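Local structure of BrkA translocator (Bordetella pertussis, 3QQ2) at residues T27-Q32 with I272-H277; S141-R146 with Q159-L164; M163-S168 with D183-T188; A187-L192 with G215-F220; G193-R198 with Q209-L214. The protein forms the outer-membrane beta-barrel pore that translocates the passenger domain of BrkA, a protein that inhibits the classical complement pathway, to the bacterial cell surface. The protein carries 1 engineered substitution. All blocks are in the same frame, centred on the assembly; numbering follows the deposited sequence.

Contact 1: residues T27-Q32 with I272-H277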
# COMPACT_ATOMS: atom_id res chain seq x y z
N THR A 27 9.95 3.40 33.15
CA THR A 27 10.31 2.75 31.92
C THR A 27 9.62 1.38 31.83
O THR A 27 9.08 0.89 32.81
CB THR A 27 11.83 2.65 31.78
OG1 THR A 27 12.14 2.02 30.54
CG2 THR A 27 12.44 1.81 32.91
N PHE A 28 9.63 0.77 30.64
CA PHE A 28 9.02 -0.54 30.43
C PHE A 28 9.40 -1.12 29.09
O PHE A 28 9.81 -0.39 28.18
CB PHE A 28 7.50 -0.46 30.49
CG PHE A 28 6.87 0.28 29.34
CD1 PHE A 28 6.82 1.67 29.32
CD2 PHE A 28 6.32 -0.41 28.28
CE1 PHE A 28 6.25 2.35 28.26
CE2 PHE A 28 5.74 0.28 27.22
CZ PHE A 28 5.71 1.66 27.21
N SER A 29 9.23 -2.43 28.96
CA SER A 29 9.59 -3.14 27.76
C SER A 29 8.96 -4.53 27.74
O SER A 29 9.14 -5.31 28.65
CB SER A 29 11.10 -3.27 27.69
OG SER A 29 11.47 -4.15 26.67
N GLU A 30 8.24 -4.86 26.68
CA GLU A 30 7.48 -6.09 26.66
C GLU A 30 7.59 -6.77 25.32
O GLU A 30 7.31 -6.13 24.32
CB GLU A 30 6.02 -5.76 26.95
CG GLU A 30 5.06 -6.88 26.71
CD GLU A 30 3.73 -6.62 27.37
OE1 GLU A 30 3.65 -6.73 28.62
OE2 GLU A 30 2.76 -6.33 26.62
N ARG A 31 7.98 -8.04 25.28
CA ARG A 31 8.00 -8.76 24.00
C ARG A 31 6.75 -9.57 23.73
O ARG A 31 6.42 -10.51 24.46
CB ARG A 31 9.23 -9.65 23.82
CG ARG A 31 9.34 -10.18 22.38
CD ARG A 31 10.57 -11.05 22.17
NE ARG A 31 10.69 -11.50 20.79
CZ ARG A 31 10.94 -10.69 19.76
NH1 ARG A 31 11.03 -11.18 18.53
NH2 ARG A 31 11.10 -9.38 19.96
N GLN A 32 6.06 -9.22 22.66
CA GLN A 32 4.89 -9.97 22.26
C GLN A 32 5.24 -10.89 21.11
O GLN A 32 5.92 -10.48 20.18
CB GLN A 32 3.74 -9.04 21.92
CG GLN A 32 3.20 -8.38 23.19
CD GLN A 32 2.47 -7.07 22.95
OE1 GLN A 32 1.39 -7.04 22.34
NE2 GLN A 32 3.03 -5.99 23.49
N ILE A 272 3.56 -13.58 25.61
CA ILE A 272 4.48 -12.54 26.09
C ILE A 272 5.62 -13.14 26.91
O ILE A 272 5.56 -13.17 28.13
CB ILE A 272 3.70 -11.49 26.90
CG1 ILE A 272 2.66 -10.81 26.01
CG2 ILE A 272 4.65 -10.50 27.51
CD1 ILE A 272 1.50 -10.18 26.74
N PRO A 273 6.68 -13.62 26.24
CA PRO A 273 7.72 -14.31 26.99
C PRO A 273 8.31 -13.46 28.09
O PRO A 273 8.82 -14.03 29.06
CB PRO A 273 8.78 -14.60 25.93
CG PRO A 273 8.01 -14.65 24.68
CD PRO A 273 6.99 -13.58 24.81
N TRP A 274 8.25 -12.13 27.95
CA TRP A 274 8.72 -11.20 28.99
C TRP A 274 8.19 -9.80 28.89
O TRP A 274 8.00 -9.28 27.81
CB TRP A 274 10.25 -11.17 29.09
CG TRP A 274 10.96 -10.95 27.83
CD1 TRP A 274 11.51 -11.90 27.03
CD2 TRP A 274 11.27 -9.69 27.23
NE1 TRP A 274 12.11 -11.31 25.93
CE2 TRP A 274 11.98 -9.95 26.03
CE3 TRP A 274 10.99 -8.35 27.57
CZ2 TRP A 274 12.42 -8.94 25.18
CZ3 TRP A 274 11.43 -7.34 26.72
CH2 TRP A 274 12.14 -7.65 25.54
N SER A 275 7.98 -9.18 30.04
CA SER A 275 7.45 -7.85 30.13
C SER A 275 7.94 -7.25 31.44
O SER A 275 7.51 -7.67 32.52
CB SER A 275 5.92 -7.91 30.11
OG SER A 275 5.33 -6.72 30.62
N PHE A 276 8.84 -6.27 31.32
CA PHE A 276 9.45 -5.59 32.47
C PHE A 276 8.90 -4.18 32.64
O PHE A 276 8.65 -3.50 31.66
CB PHE A 276 10.97 -5.51 32.30
CG PHE A 276 11.62 -6.84 32.01
CD1 PHE A 276 12.12 -7.13 30.74
CD2 PHE A 276 11.73 -7.83 33.01
CE1 PHE A 276 12.73 -8.38 30.45
CE2 PHE A 276 12.34 -9.08 32.73
CZ PHE A 276 12.84 -9.35 31.46
N HIS A 277 8.69 -3.77 33.89
CA HIS A 277 8.36 -2.40 34.25
C HIS A 277 9.25 -2.01 35.42
O HIS A 277 9.42 -2.78 36.37
CB HIS A 277 6.91 -2.26 34.72
CG HIS A 277 5.87 -2.53 33.67
ND1 HIS A 277 5.09 -3.67 33.66
CD2 HIS A 277 5.43 -1.78 32.63
CE1 HIS A 277 4.25 -3.63 32.64
NE2 HIS A 277 4.44 -2.49 32.00
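Ser-275 OG donates a hydrogen bond to Glu-30 OE1 over 2.6 Å. It uses the anti lone pair of OE1, on the side away from OE2. Glu-30 CG stands opposite the backbone N (chi1 169°) and the chain runs on extended, which carries the carboxylate over the neighbouring strand. On the way, Glu-30 CG packs on Ile-272 CG2 at 3.7 Å. Further along the same face, His-277 lies against Phe-28, with CD2 at 3.3 Å from Phe-28 CB. The Phe-28 ring itself leads away from the strand 274-277.

Between these side chains the backbones run antiparallel. Ser-29 and Phe-276 form a hydrogen-bonded pair, with a bond in each direction. Arg-31 N also donates to Trp-274 O at 2.8 Å. These are the first and last strands of the autotransporter barrel, so this seam closes the cylinder. Glu-30, Ser-275, Phe-28 and His-277 point to its inside, and Ser-29, Arg-31, Trp-274 and Phe-276 to its outside.

On the outer side Trp-274 turns back over strand 27-32. Arg-31 CB sits over one face of the indole in a CH-pi contact, 3.7 Å from the centroid of the six-membered ring. Ser-29 OG meets the indole edge, in its plane, 3.2 Å from CZ3. That hydroxyl also has a weak hydrogen bond to Ser-47 on the next strand.

Contact 2: residues S141-R146 with Q159-L164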
# COMPACT_ATOMS: atom_id res chain seq x y z
N SER A 141 -8.04 4.91 30.08
CA SER A 141 -8.23 3.73 30.89
C SER A 141 -8.73 4.12 32.24
O SER A 141 -8.52 5.23 32.72
CB SER A 141 -6.93 2.97 31.05
OG SER A 141 -6.06 3.74 31.86
N LEU A 142 -9.41 3.17 32.85
CA LEU A 142 -10.00 3.38 34.14
C LEU A 142 -9.76 2.10 34.89
O LEU A 142 -9.99 1.00 34.37
CB LEU A 142 -11.50 3.68 34.01
CG LEU A 142 -12.32 4.03 35.25
CD1 LEU A 142 -12.73 2.77 35.95
CD2 LEU A 142 -11.59 5.00 36.20
N GLU A 143 -9.27 2.25 36.11
CA GLU A 143 -8.79 1.15 36.89
C GLU A 143 -9.11 1.37 38.33
O GLU A 143 -9.00 2.48 38.82
CB GLU A 143 -7.31 1.08 36.72
CG GLU A 143 -6.64 0.18 37.66
CD GLU A 143 -5.16 0.29 37.53
OE1 GLU A 143 -4.47 0.38 38.57
OE2 GLU A 143 -4.68 0.33 36.37
N GLY A 144 -9.50 0.30 39.00
CA GLY A 144 -9.82 0.33 40.44
C GLY A 144 -9.50 -0.98 41.16
O GLY A 144 -9.08 -1.97 40.53
N GLY A 145 -9.70 -1.00 42.48
CA GLY A 145 -9.40 -2.19 43.27
C GLY A 145 -9.31 -1.95 44.76
O GLY A 145 -9.32 -0.81 45.22
N ARG A 146 -9.21 -3.05 45.50
CA ARG A 146 -9.20 -2.98 46.95
C ARG A 146 -8.06 -3.77 47.57
O ARG A 146 -7.68 -4.82 47.06
CB ARG A 146 -10.53 -3.47 47.51
CG ARG A 146 -10.70 -3.12 48.96
CD ARG A 146 -12.15 -3.17 49.36
NE ARG A 146 -12.31 -2.92 50.79
CZ ARG A 146 -13.43 -3.14 51.46
NH1 ARG A 146 -14.51 -3.61 50.83
NH2 ARG A 146 -13.48 -2.88 52.76
N GLN A 159 -8.00 -6.43 41.42
CA GLN A 159 -8.00 -5.22 40.61
C GLN A 159 -8.74 -5.38 39.27
O GLN A 159 -8.72 -6.43 38.64
CB GLN A 159 -6.57 -4.71 40.40
CG GLN A 159 -5.61 -5.70 39.71
CD GLN A 159 -4.16 -5.63 40.22
OE1 GLN A 159 -3.21 -5.97 39.49
NE2 GLN A 159 -3.99 -5.19 41.47
N ALA A 160 -9.39 -4.31 38.84
CA ALA A 160 -10.08 -4.29 37.57
C ALA A 160 -9.66 -3.06 36.72
O ALA A 160 -9.53 -1.95 37.23
CB ALA A 160 -11.59 -4.33 37.78
N GLU A 161 -9.42 -3.31 35.44
CA GLU A 161 -8.97 -2.30 34.52
C GLU A 161 -9.68 -2.47 33.18
O GLU A 161 -9.50 -3.46 32.46
CB GLU A 161 -7.44 -2.34 34.34
CG GLU A 161 -6.89 -1.20 33.41
CD GLU A 161 -5.36 -1.25 33.16
OE1 GLU A 161 -4.84 -2.31 32.71
OE2 GLU A 161 -4.70 -0.21 33.40
N VAL A 162 -10.52 -1.50 32.86
CA VAL A 162 -11.03 -1.35 31.50
C VAL A 162 -10.15 -0.33 30.75
O VAL A 162 -9.68 0.64 31.33
CB VAL A 162 -12.55 -0.97 31.51
CG1 VAL A 162 -12.95 -0.37 32.84
CG2 VAL A 162 -12.91 -0.02 30.37
N MET A 163 -9.89 -0.58 29.48
CA MET A 163 -9.04 0.29 28.68
C MET A 163 -9.68 0.52 27.29
O MET A 163 -10.12 -0.43 26.65
CB MET A 163 -7.64 -0.31 28.58
CG MET A 163 -6.80 0.12 27.40
SD MET A 163 -5.50 1.27 27.87
CE MET A 163 -4.65 1.47 26.30
N LEU A 164 -9.76 1.78 26.86
CA LEU A 164 -10.28 2.12 25.53
C LEU A 164 -9.19 2.84 24.76
O LEU A 164 -8.50 3.68 25.32
CB LEU A 164 -11.52 3.03 25.60
CG LEU A 164 -12.78 2.74 26.46
CD1 LEU A 164 -14.01 3.54 25.98
CD2 LEU A 164 -13.14 1.25 26.55
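Glu-143 and Glu-161 face each other as a non-hydrogen-bonded pair of the two strands. Their carboxylates come close as like charges, Glu-143 OE2 lying 3.0 Å from Glu-161 OE2. Both oxygens are acceptors and nothing bonds them directly. The carboxylate planes are turned 70° against each other. In both residues CG is anti to the backbone N and the chain is extended, and this brings the two ends together on one face. Glu-161 OE1 has a salt bridge to Arg-191, which may offset part of the charge. Glu-143 OE1 instead lies close to the acid Asp-107.

The backbone beneath sets this pairing. Leu-142 with Val-162 and Gly-144 with Ala-160 are hydrogen-bonded pairs, each joined by two backbone bonds. They join neighbouring strands of a beta hairpin in the barrel wall. The glutamates project to the inside of the barrel, as expected of a hydrophilic pore. Leu-142 and Val-162 project outward, with Leu-142 CD1 a loose 4.4 Å from Val-162 CG1.

Toward one end of the inner face, Met-163 SD lies 3.9 Å from Ser-141 CB. Toward the other, Gln-159 faces Gly-145, and its OE1 turns to Arg-213 for a hydrogen bond.

Contact 3: residues M163-S168 with D183-T188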
# COMPACT_ATOMS: atom_id res chain seq x y z
N MET A 163 -9.89 -0.58 29.48
CA MET A 163 -9.04 0.29 28.68
C MET A 163 -9.68 0.52 27.29
O MET A 163 -10.12 -0.43 26.65
CB MET A 163 -7.64 -0.31 28.58
CG MET A 163 -6.80 0.12 27.40
SD MET A 163 -5.50 1.27 27.87
CE MET A 163 -4.65 1.47 26.30
N LEU A 164 -9.76 1.78 26.86
CA LEU A 164 -10.28 2.12 25.53
C LEU A 164 -9.19 2.84 24.76
O LEU A 164 -8.50 3.68 25.32
CB LEU A 164 -11.52 3.03 25.60
CG LEU A 164 -12.78 2.74 26.46
CD1 LEU A 164 -14.01 3.54 25.98
CD2 LEU A 164 -13.14 1.25 26.55
N TRP A 165 -9.01 2.50 23.50
CA TRP A 165 -8.12 3.31 22.69
C TRP A 165 -8.42 3.30 21.20
O TRP A 165 -8.94 2.30 20.68
CB TRP A 165 -6.68 2.94 22.94
CG TRP A 165 -6.33 1.60 22.56
CD1 TRP A 165 -6.35 0.52 23.35
CD2 TRP A 165 -5.89 1.17 21.28
NE1 TRP A 165 -5.95 -0.59 22.65
CE2 TRP A 165 -5.66 -0.22 21.37
CE3 TRP A 165 -5.69 1.81 20.04
CZ2 TRP A 165 -5.22 -0.98 20.28
CZ3 TRP A 165 -5.24 1.05 18.95
CH2 TRP A 165 -5.02 -0.33 19.08
N ARG A 166 -8.09 4.41 20.53
CA ARG A 166 -8.23 4.51 19.09
C ARG A 166 -6.96 4.93 18.42
O ARG A 166 -6.23 5.78 18.89
CB ARG A 166 -9.38 5.41 18.65
CG ARG A 166 -9.95 4.91 17.28
CD ARG A 166 -10.46 5.97 16.29
NE ARG A 166 -11.90 6.22 16.39
CZ ARG A 166 -12.45 7.32 16.92
NH1 ARG A 166 -11.70 8.31 17.41
NH2 ARG A 166 -13.77 7.44 16.95
N THR A 167 -6.73 4.33 17.27
CA THR A 167 -5.67 4.69 16.37
C THR A 167 -6.35 5.30 15.16
O THR A 167 -7.50 4.95 14.86
CB THR A 167 -4.87 3.42 16.05
OG1 THR A 167 -3.52 3.60 16.50
CG2 THR A 167 -4.91 3.03 14.55
N SER A 168 -5.67 6.23 14.48
CA SER A 168 -6.23 6.92 13.31
C SER A 168 -5.85 6.19 12.04
O SER A 168 -4.87 5.44 12.03
CB SER A 168 -5.78 8.38 13.24
OG SER A 168 -4.42 8.50 12.87
N ASP A 183 -5.65 1.09 8.40
CA ASP A 183 -6.93 1.06 9.06
C ASP A 183 -6.91 1.73 10.42
O ASP A 183 -6.02 1.48 11.23
CB ASP A 183 -7.42 -0.38 9.19
CG ASP A 183 -8.43 -0.72 8.14
OD1 ASP A 183 -8.69 -1.93 7.97
OD2 ASP A 183 -8.97 0.20 7.48
N ALA A 184 -7.90 2.59 10.64
CA ALA A 184 -8.19 3.11 11.97
C ALA A 184 -8.89 2.03 12.81
O ALA A 184 -10.12 1.98 12.89
CB ALA A 184 -9.04 4.38 11.90
N ASN A 185 -8.09 1.17 13.43
CA ASN A 185 -8.62 0.27 14.45
C ASN A 185 -8.91 1.03 15.76
O ASN A 185 -8.32 2.06 16.04
CB ASN A 185 -7.65 -0.88 14.68
CG ASN A 185 -6.23 -0.40 14.96
OD1 ASN A 185 -5.29 -0.78 14.25
ND2 ASN A 185 -6.06 0.44 15.99
N THR A 186 -9.83 0.49 16.55
CA THR A 186 -10.36 1.11 17.77
C THR A 186 -10.73 -0.02 18.75
O THR A 186 -11.63 -0.80 18.46
CB THR A 186 -11.60 2.01 17.44
OG1 THR A 186 -12.40 2.22 18.61
CG2 THR A 186 -12.48 1.40 16.38
N ALA A 187 -10.04 -0.10 19.89
CA ALA A 187 -10.08 -1.31 20.76
C ALA A 187 -10.37 -1.16 22.27
O ALA A 187 -9.70 -0.40 22.97
CB ALA A 187 -8.79 -2.13 20.56
N THR A 188 -11.32 -1.95 22.76
CA THR A 188 -11.57 -2.14 24.20
C THR A 188 -10.73 -3.27 24.86
O THR A 188 -10.47 -4.28 24.23
CB THR A 188 -13.07 -2.36 24.49
OG1 THR A 188 -13.73 -1.09 24.54
CG2 THR A 188 -13.29 -3.07 25.81
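Trp-165 lays its indole over Ala-187. Ala-187 CB sits 3.5 Å above the ring plane, offset toward the rim, and is 3.8 Å from CZ2. The chi1 of 64° places the ring between its own backbone N and carbonyl carbon and lets it lean over the next strand. Asn-185 stands beside the far end of the indole, with ND2 3.1 Å from CZ3. Its amide plane is 81° from the ring plane, almost perpendicular. The same ND2 approaches Thr-167 CG2 at 3.2 Å, so the amide nitrogen touches both side chains.

On the outer face the chains run alongside one another: Arg-166 CG lies by Thr-186 CB, and Leu-164 CD2 by Thr-188 OG1. Trp-165 and Ala-187 exchange two backbone hydrogen bonds, and Thr-167 N donates to Asn-185 O.

Strands 154-173 and 186-201 are neighbours in the barrel wall. Strand 130-149 pairs with the far edge of the first, and strand 207-221 with that of the second. Beyond the barrel strand, Asp-183 makes backbone hydrogen bonds to the second subunit.

Contact 4: residues A187-L192 with G215-F220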
# COMPACT_ATOMS: atom_id res chain seq x y z
N ALA A 187 -10.04 -0.10 19.89
CA ALA A 187 -10.08 -1.31 20.76
C ALA A 187 -10.37 -1.16 22.27
O ALA A 187 -9.70 -0.40 22.97
CB ALA A 187 -8.79 -2.13 20.56
N THR A 188 -11.32 -1.95 22.76
CA THR A 188 -11.57 -2.14 24.20
C THR A 188 -10.73 -3.27 24.86
O THR A 188 -10.47 -4.28 24.23
CB THR A 188 -13.07 -2.36 24.49
OG1 THR A 188 -13.73 -1.09 24.54
CG2 THR A 188 -13.29 -3.07 25.81
N LEU A 189 -10.30 -3.04 26.10
CA LEU A 189 -9.68 -4.05 26.96
C LEU A 189 -10.38 -4.09 28.28
O LEU A 189 -10.75 -3.05 28.83
CB LEU A 189 -8.20 -3.77 27.24
CG LEU A 189 -7.18 -4.45 26.33
CD1 LEU A 189 -7.28 -3.89 24.89
CD2 LEU A 189 -5.75 -4.34 26.87
N GLY A 190 -10.59 -5.32 28.76
CA GLY A 190 -10.97 -5.62 30.15
C GLY A 190 -9.76 -6.30 30.79
O GLY A 190 -9.04 -7.03 30.11
N ARG A 191 -9.51 -6.03 32.07
CA ARG A 191 -8.47 -6.77 32.79
C ARG A 191 -8.74 -7.08 34.28
O ARG A 191 -9.00 -6.19 35.10
CB ARG A 191 -7.10 -6.16 32.58
CG ARG A 191 -5.98 -6.90 33.30
CD ARG A 191 -4.78 -7.22 32.38
NE ARG A 191 -3.89 -6.08 32.05
CZ ARG A 191 -4.13 -5.18 31.10
NH1 ARG A 191 -5.25 -5.25 30.38
NH2 ARG A 191 -3.27 -4.20 30.87
N LEU A 192 -8.68 -8.38 34.58
CA LEU A 192 -8.89 -8.96 35.91
C LEU A 192 -7.59 -9.52 36.43
O LEU A 192 -6.81 -10.09 35.67
CB LEU A 192 -9.90 -10.09 35.82
CG LEU A 192 -11.35 -9.73 35.50
CD1 LEU A 192 -12.21 -10.89 35.94
CD2 LEU A 192 -11.79 -8.48 36.23
N GLY A 215 -3.09 -12.58 36.53
CA GLY A 215 -3.99 -11.75 35.75
C GLY A 215 -4.59 -12.37 34.51
O GLY A 215 -3.97 -13.19 33.85
N TRP A 216 -5.80 -11.96 34.20
CA TRP A 216 -6.42 -12.28 32.94
C TRP A 216 -6.69 -10.99 32.16
O TRP A 216 -7.00 -9.95 32.76
CB TRP A 216 -7.73 -13.00 33.19
CG TRP A 216 -8.53 -13.30 31.96
CD1 TRP A 216 -8.32 -14.31 31.05
CD2 TRP A 216 -9.70 -12.60 31.52
NE1 TRP A 216 -9.29 -14.27 30.08
CE2 TRP A 216 -10.14 -13.24 30.33
CE3 TRP A 216 -10.42 -11.50 32.02
CZ2 TRP A 216 -11.27 -12.81 29.63
CZ3 TRP A 216 -11.54 -11.07 31.32
CH2 TRP A 216 -11.95 -11.73 30.14
N THR A 217 -6.55 -11.05 30.84
CA THR A 217 -6.97 -9.94 29.99
C THR A 217 -7.37 -10.37 28.59
O THR A 217 -6.82 -11.32 28.02
CB THR A 217 -5.93 -8.81 29.93
OG1 THR A 217 -6.58 -7.60 29.55
CG2 THR A 217 -4.81 -9.12 28.94
N GLN A 218 -8.34 -9.65 28.03
CA GLN A 218 -8.81 -9.92 26.69
C GLN A 218 -9.01 -8.62 25.94
O GLN A 218 -8.86 -7.54 26.51
CB GLN A 218 -10.12 -10.71 26.74
CG GLN A 218 -11.28 -9.97 27.45
CD GLN A 218 -12.66 -10.45 26.99
OE1 GLN A 218 -13.53 -9.62 26.69
NE2 GLN A 218 -12.86 -11.77 26.95
N GLU A 219 -9.37 -8.73 24.66
CA GLU A 219 -9.52 -7.59 23.78
C GLU A 219 -10.64 -7.77 22.81
O GLU A 219 -10.51 -8.63 21.95
CB GLU A 219 -8.29 -7.46 22.89
CG GLU A 219 -7.02 -7.01 23.54
CD GLU A 219 -6.12 -6.26 22.58
OE1 GLU A 219 -6.43 -6.25 21.36
OE2 GLU A 219 -5.11 -5.69 23.05
N PHE A 220 -11.70 -6.98 22.85
CA PHE A 220 -12.40 -6.78 21.58
C PHE A 220 -11.87 -5.56 20.84
O PHE A 220 -11.84 -4.46 21.38
CB PHE A 220 -13.94 -6.85 21.64
CG PHE A 220 -14.57 -7.47 20.39
CD1 PHE A 220 -14.48 -8.86 20.15
CD2 PHE A 220 -15.21 -6.67 19.43
CE1 PHE A 220 -15.05 -9.44 18.99
CE2 PHE A 220 -15.79 -7.25 18.27
CZ PHE A 220 -15.70 -8.64 18.06
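Arg-191 reaches across to Thr-217 from CB to its tip. CB lies 3.4 Å from Thr-217 OG1. CG rests by the backbone, 3.3 Å from Trp-216 O. CD packs on Thr-217 CB, and bends at chi2 and chi3 (75°) turn the guanidinium back. NE has a long, weak ion pair with Glu-243 on the next strand. NH1 donates to Thr-217 OG1 at 2.8 Å; the oxygen lies 27° out of the guanidinium plane. NH2 makes a salt bridge to Glu-161 on the other side.

Thr-217 OG1 continues the run of hydrogen bonds: it donates to Gly-190 O at 2.6 Å while accepting from the arginine. This fixes the rotation of the threonine. The backbone bond from Gln-218 N to the same Gly-190 O is weak, at 3.4 Å, so this carbonyl accepts from both the hydroxyl and, weakly, the amide.

Also on the inner face, Leu-189 lies alongside Glu-219, with Leu-189 CD1 3.4 Å from Glu-219 CG. On the outer face Leu-192 CG meets the edge of the Trp-216 ring, 4.0 Å from CE3. Inward and outward side chains alternate along this antiparallel hairpin, with mostly polar groups inside and Leu-192, Trp-216 and Phe-220 on the surface, as in a transmembrane beta-barrel wall.

Contact 5: residues G193-R198 with Q209-L214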
# COMPACT_ATOMS: atom_id res chain seq x y z
N GLY A 193 -7.36 -9.36 37.73
CA GLY A 193 -6.13 -9.79 38.36
C GLY A 193 -6.16 -9.71 39.88
O GLY A 193 -7.05 -9.08 40.48
N LEU A 194 -5.17 -10.35 40.50
CA LEU A 194 -5.03 -10.35 41.94
C LEU A 194 -3.56 -10.39 42.31
O LEU A 194 -2.80 -11.18 41.74
CB LEU A 194 -5.72 -11.58 42.50
CG LEU A 194 -5.70 -11.82 44.00
CD1 LEU A 194 -6.85 -11.13 44.71
CD2 LEU A 194 -5.76 -13.30 44.22
N ARG A 195 -3.14 -9.54 43.25
CA ARG A 195 -1.79 -9.69 43.84
C ARG A 195 -1.79 -10.07 45.34
O ARG A 195 -2.65 -9.61 46.10
CB ARG A 195 -0.87 -8.48 43.53
CG ARG A 195 -1.26 -7.11 44.10
CD ARG A 195 -0.66 -5.93 43.24
NE ARG A 195 0.57 -5.31 43.75
CZ ARG A 195 0.61 -4.37 44.70
NH1 ARG A 195 -0.51 -3.93 45.26
NH2 ARG A 195 1.78 -3.85 45.10
N PHE A 196 -0.86 -10.93 45.74
CA PHE A 196 -0.64 -11.24 47.13
C PHE A 196 0.74 -10.79 47.50
O PHE A 196 1.70 -11.17 46.84
CB PHE A 196 -0.66 -12.74 47.37
CG PHE A 196 -2.02 -13.34 47.36
CD1 PHE A 196 -3.04 -12.81 48.13
CD2 PHE A 196 -2.28 -14.47 46.57
CE1 PHE A 196 -4.30 -13.37 48.13
CE2 PHE A 196 -3.53 -15.04 46.54
CZ PHE A 196 -4.55 -14.49 47.33
N GLY A 197 0.87 -10.02 48.57
CA GLY A 197 2.21 -9.70 49.04
C GLY A 197 2.30 -9.58 50.54
O GLY A 197 1.31 -9.80 51.27
N ARG A 198 3.50 -9.24 51.01
CA ARG A 198 3.73 -8.87 52.40
C ARG A 198 4.35 -7.47 52.45
O ARG A 198 5.30 -7.17 51.70
CB ARG A 198 4.59 -9.93 53.13
CG ARG A 198 4.91 -9.63 54.60
CD ARG A 198 5.22 -10.91 55.36
NE ARG A 198 6.21 -10.75 56.43
CZ ARG A 198 7.52 -10.95 56.29
NH1 ARG A 198 8.02 -11.31 55.10
NH2 ARG A 198 8.35 -10.79 57.33
N GLN A 209 8.30 -4.28 49.63
CA GLN A 209 6.97 -4.86 49.55
C GLN A 209 6.78 -5.74 48.32
O GLN A 209 6.13 -5.31 47.35
CB GLN A 209 5.91 -3.76 49.56
CG GLN A 209 4.53 -4.24 49.95
CD GLN A 209 3.43 -3.54 49.21
OE1 GLN A 209 2.64 -2.81 49.79
NE2 GLN A 209 3.37 -3.77 47.90
N PRO A 210 7.32 -6.97 48.36
CA PRO A 210 7.15 -7.94 47.27
C PRO A 210 5.72 -8.42 47.18
O PRO A 210 4.96 -8.27 48.13
CB PRO A 210 8.01 -9.13 47.70
CG PRO A 210 8.83 -8.62 48.81
CD PRO A 210 8.04 -7.55 49.49
N TYR A 211 5.38 -8.96 46.02
CA TYR A 211 4.07 -9.58 45.75
C TYR A 211 4.24 -10.44 44.52
O TYR A 211 5.14 -10.18 43.69
CB TYR A 211 3.01 -8.52 45.45
CG TYR A 211 3.36 -7.71 44.22
CD1 TYR A 211 3.04 -8.17 42.95
CD2 TYR A 211 4.08 -6.50 44.32
CE1 TYR A 211 3.39 -7.45 41.83
CE2 TYR A 211 4.42 -5.77 43.20
CZ TYR A 211 4.07 -6.25 41.97
OH TYR A 211 4.39 -5.55 40.84
N ALA A 212 3.38 -11.45 44.38
CA ALA A 212 3.26 -12.14 43.11
C ALA A 212 1.85 -11.91 42.55
O ALA A 212 0.90 -11.68 43.31
CB ALA A 212 3.58 -13.57 43.28
N ARG A 213 1.71 -11.93 41.22
CA ARG A 213 0.50 -11.40 40.56
C ARG A 213 -0.07 -12.33 39.52
O ARG A 213 0.67 -12.79 38.65
CB ARG A 213 0.79 -10.04 39.88
CG ARG A 213 -0.39 -9.04 39.94
CD ARG A 213 -0.30 -7.87 38.97
NE ARG A 213 -0.44 -8.33 37.58
CZ ARG A 213 -1.58 -8.35 36.89
NH1 ARG A 213 -2.71 -7.91 37.42
NH2 ARG A 213 -1.58 -8.80 35.64
N LEU A 214 -1.37 -12.59 39.59
CA LEU A 214 -2.05 -13.36 38.56
C LEU A 214 -3.08 -12.52 37.86
O LEU A 214 -3.88 -11.86 38.53
CB LEU A 214 -2.74 -14.59 39.12
CG LEU A 214 -3.74 -15.27 38.18
CD1 LEU A 214 -3.11 -16.37 37.34
CD2 LEU A 214 -4.88 -15.82 38.99
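Segments 193-198 and 209-214 run antiparallel, with paired backbone bonds joining Leu-194 to Leu-214 and Phe-196 to Ala-212, and a weak one of 3.4 Å from Arg-198 N to Pro-210 O.

Arg-195 crosses over the ring of Tyr-211. Its NE sits over the ring centre, 3.6 Å above the plane. The guanidinium is tilted steeply, 68° from the ring plane, so it does not stack flat. CZ is 4.4 Å from the centroid, a cation-pi contact. A chi1 of 64° and a bend at chi3 bring the group there. On the other side, NH1 makes a salt bridge to Glu-157 of strand 154-173, which anchors the tip. Arg-195 CB also packs on Arg-213 CG at 3.7 Å.

Arg-213 NH1 reaches past Gly-193 to bond Gln-159, and NH2 makes a salt bridge to Glu-263. Gln-209 gives OE1 to Arg-147. Its NE2 lies 3.2 Å from Arg-195 NH2, but both are donors. Gly-197 faces Tyr-211, and their CA atoms come within 3.8 Å.

Leu-194, Phe-196, Ala-212 and Leu-214 are on the opposite face, the barrel exterior. Polar side chains inside and apolar ones outside follow the alternation of outer-membrane beta-barrels.

All five contacts pair neighbouring antiparallel strands of one barrel. Contact 1 joins its chain ends; the others lie in the wall between. Contacts 4 and 5 follow one hairpin, strands 186-201 and 207-221, with centres about 19 Å apart. Contacts 2 and 3 share strand 154-173, and contacts 3 and 4 share Ala-187 and Thr-188. Contact 4 is partly buried; the rest are surface contacts. Inside the barrel, contacts 2, 4 and 5 are tied by Glu-161 with Arg-191 and Gln-159 with Arg-213. Contact 3 is less charged within, relying on Trp-165 and Asn-185. Contact 1 pairs carboxylate with hydroxyl inside and carries indole packing outside.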